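Local coordinates for Aac(6')-ib (Escherichia coli, PDB 1V0C), which probably transfers an acetyl group from acetyl-CoA to the 6'-amino group of aminoglycosides such as kanamycin, conferring antibiotic resistance, at residues A[96-101]-A[112-117]. The protein carries 2 engineered substitutions. Residues are numbered along the deposited sequence; the frame is centred on the assembly and turned at random.
Sequences YVALGS and PGVRGI. With KNC (kanamycin c), chain C.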
loop_
_atom_site.group_PDB
_atom_site.type_symbol
_atom_site.label_atom_id
_atom_site.label_comp_id
_atom_site.label_asym_id
_atom_site.label_seq_id
_atom_site.Cartn_x
_atom_site.Cartn_y
_atom_site.Cartn_z
ATOM N N TYR A 96 -3.711 -6.275 1.280
ATOM C CA TYR A 96 -3.740 -7.685 0.998
ATOM C C TYR A 96 -3.766 -8.456 2.323
ATOM O O TYR A 96 -3.271 -7.965 3.341
ATOM C CB TYR A 96 -2.533 -8.116 0.102
ATOM C CG TYR A 96 -1.172 -7.767 0.686
ATOM C CD1 TYR A 96 -0.557 -8.619 1.610
ATOM C CD2 TYR A 96 -0.506 -6.583 0.328
ATOM C CE1 TYR A 96 0.680 -8.310 2.187
ATOM C CE2 TYR A 96 0.759 -6.259 0.906
ATOM C CZ TYR A 96 1.332 -7.135 1.842
ATOM O OH TYR A 96 2.559 -6.876 2.444
ATOM N N VAL A 97 -4.323 -9.663 2.289
ATOM C CA VAL A 97 -4.221 -10.589 3.417
ATOM C C VAL A 97 -2.859 -11.268 3.327
ATOM O O VAL A 97 -2.576 -11.975 2.368
ATOM C CB VAL A 97 -5.412 -11.605 3.409
ATOM C CG1 VAL A 97 -5.335 -12.607 4.578
ATOM C CG2 VAL A 97 -6.721 -10.840 3.416
ATOM N N ALA A 98 -1.996 -11.005 4.311
ATOM C CA ALA A 98 -0.642 -11.570 4.331
ATOM C C ALA A 98 -0.647 -13.112 4.327
ATOM O O ALA A 98 0.043 -13.742 3.517
ATOM C CB ALA A 98 0.137 -11.028 5.528
ATOM N N LEU A 99 -1.434 -13.717 5.213
ATOM C CA LEU A 99 -1.471 -15.162 5.326
ATOM C C LEU A 99 -1.963 -15.799 4.036
ATOM O O LEU A 99 -2.915 -15.328 3.406
ATOM C CB LEU A 99 -2.318 -15.596 6.533
ATOM C CG LEU A 99 -2.492 -17.097 6.774
ATOM C CD1 LEU A 99 -1.156 -17.784 7.100
ATOM C CD2 LEU A 99 -3.528 -17.360 7.869
ATOM N N GLY A 100 -1.280 -16.845 3.621
ATOM C CA GLY A 100 -1.611 -17.527 2.386
ATOM C C GLY A 100 -1.428 -16.714 1.117
ATOM O O GLY A 100 -2.050 -17.053 0.108
ATOM N N SER A 101 -0.605 -15.645 1.153
ATOM C CA SER A 101 -0.337 -14.793 -0.036
ATOM C C SER A 101 0.181 -15.584 -1.241
ATOM O O SER A 101 0.091 -15.117 -2.369
ATOM C CB SER A 101 0.724 -13.732 0.275
ATOM O OG SER A 101 0.187 -12.561 0.852
ATOM N N PRO A 112 -4.466 -14.634 10.397
ATOM C CA PRO A 112 -5.284 -14.207 9.263
ATOM C C PRO A 112 -5.754 -12.740 9.362
ATOM O O PRO A 112 -6.213 -12.196 8.370
ATOM C CB PRO A 112 -6.476 -15.181 9.297
ATOM C CG PRO A 112 -6.615 -15.521 10.751
ATOM C CD PRO A 112 -5.179 -15.632 11.233
ATOM N N GLY A 113 -5.595 -12.112 10.536
ATOM C CA GLY A 113 -5.923 -10.688 10.740
ATOM C C GLY A 113 -4.908 -9.678 10.204
ATOM O O GLY A 113 -5.165 -8.461 10.167
ATOM N N VAL A 114 -3.736 -10.155 9.792
ATOM C CA VAL A 114 -2.679 -9.222 9.343
ATOM C C VAL A 114 -2.974 -8.792 7.904
ATOM O O VAL A 114 -3.244 -9.628 7.053
ATOM C CB VAL A 114 -1.261 -9.857 9.463
ATOM C CG1 VAL A 114 -0.143 -8.934 8.858
ATOM C CG2 VAL A 114 -0.962 -10.178 10.926
ATOM N N ARG A 115 -2.944 -7.479 7.674
ATOM C CA ARG A 115 -3.058 -6.885 6.354
ATOM C C ARG A 115 -1.783 -6.146 6.000
ATOM O O ARG A 115 -1.226 -5.452 6.834
ATOM C CB ARG A 115 -4.232 -5.899 6.282
ATOM C CG ARG A 115 -5.617 -6.517 6.601
ATOM C CD ARG A 115 -6.190 -7.420 5.466
ATOM N NE ARG A 115 -7.439 -8.052 5.935
ATOM C CZ ARG A 115 -7.478 -9.165 6.668
ATOM N NH1 ARG A 115 -6.348 -9.796 6.991
ATOM N NH2 ARG A 115 -8.643 -9.650 7.080
ATOM N N GLY A 116 -1.330 -6.290 4.763
ATOM C CA GLY A 116 -0.233 -5.466 4.275
ATOM C C GLY A 116 -0.740 -4.394 3.326
ATOM O O GLY A 116 -1.841 -4.514 2.788
ATOM N N ILE A 117 0.053 -3.332 3.171
ATOM C CA ILE A 117 -0.238 -2.229 2.244
ATOM C C ILE A 117 0.963 -1.857 1.359
ATOM O O ILE A 117 2.151 -2.021 1.752
ATOM C CB ILE A 117 -0.757 -0.969 2.973
ATOM C CG1 ILE A 117 0.297 -0.434 3.959
ATOM C CG2 ILE A 117 -2.090 -1.272 3.700
ATOM C CD1 ILE A 117 -0.042 0.955 4.515
HETATM C C2 KNC C . 4.650 -4.073 -6.262
HETATM C C3 KNC C . 6.184 -3.806 -6.245
HETATM C C4 KNC C . 6.488 -2.544 -5.430
HETATM C C5 KNC C . 5.851 -2.714 -4.058
HETATM C C6 KNC C . 5.874 -1.379 -3.496
HETATM C C7 KNC C . 3.365 -8.341 -1.471
HETATM C C8 KNC C . 2.441 -8.023 -2.659
HETATM C C9 KNC C . 3.160 -7.155 -3.717
HETATM C C10 KNC C . 3.850 -5.904 -3.106
HETATM C C11 KNC C . 4.745 -6.231 -1.849
HETATM C C12 KNC C . 3.925 -7.047 -0.819
HETATM C C13 KNC C . 0.855 -9.493 -3.806
HETATM C C14 KNC C . 0.380 -10.950 -3.604
HETATM C C15 KNC C . 1.244 -11.926 -4.420
HETATM C C16 KNC C . 1.279 -11.535 -5.911
HETATM C C17 KNC C . 1.721 -10.065 -6.086
HETATM C C18 KNC C . 1.796 -9.684 -7.606
HETATM N N2 KNC C . 5.363 -4.994 -1.270
HETATM N N3 KNC C . 2.681 -9.277 -0.518
HETATM N N4 KNC C . 0.762 -13.305 -4.298
HETATM C C1 KNC C . 4.061 -4.169 -4.823
HETATM O O5 KNC C . 4.427 -3.026 -4.075
HETATM O O7 KNC C . 6.780 -3.732 -7.561
HETATM O O8 KNC C . 7.903 -2.351 -5.249
HETATM O O9 KNC C . 4.607 -5.318 -4.146
HETATM O O1 KNC C . 5.524 -1.531 -2.122
HETATM O O10 KNC C . 2.234 -6.747 -4.747
HETATM O O11 KNC C . 2.183 -9.303 -3.213
HETATM O O12 KNC C . 0.863 -9.162 -5.249
HETATM O O13 KNC C . 0.422 -11.289 -2.220
HETATM O O14 KNC C . 2.195 -12.414 -6.578
HETATM O O15 KNC C . 1.014 -8.504 -7.884
HETATM N N6 KNC C . 4.369 -5.335 -6.934
HETATM O O HOH W 1 3.445 -4.620 2.148
HETATM O O HOH W 2 -2.865 -12.397 7.239
#
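Y96 and G116 form a hydrogen-bonded antiparallel pair where strands 88-97 and 114-121 of the GNAT sheet meet, beside the aminoglycoside site. G116 N gives its hydrogen to Y96 O at 2.9 Å, and Y96 N returns one to G116 O at 3.0 Å. CG of Y96 sits between the backbone N and the carbonyl carbon (chi1 57°), which lays the ring over G116, whose CA makes a CH-pi contact 3.6 Å from the ring centroid. Glycine suits this place because, having no CB, it lets the ring lie directly on its CA. Kanamycin C N3 lies over the opposite face, toward its rim, 3.5 Å from Y96 CZ; W106 also meets the ring, and Y96 OH is hydrogen-bonded to Q153 NE2. Next along, V97 and R115 lie side by side: V97 CG2 rests over one guanidinium face, toward its rim, 3.7 Å from R115 CZ, an apolar branch against a flat cation. R115 bends at chi2 (-74°), bringing NH1 back to P112 O in a nearly straight 2.8 Å bond. Past V97 the first strand ends, and the contact runs on through its loop: A98 N bonds only weakly to V114 O, and a water bridges that oxygen to L99 N. The type II turn 98-101 then carries S101 to the drug, its O accepting a hydrogen bond from kanamycin C N4 at 2.7 Å. Strand 151-154 flanks 114-121 on its other side, while I117 packs against helix 131-144 and touches acetyl-CoA.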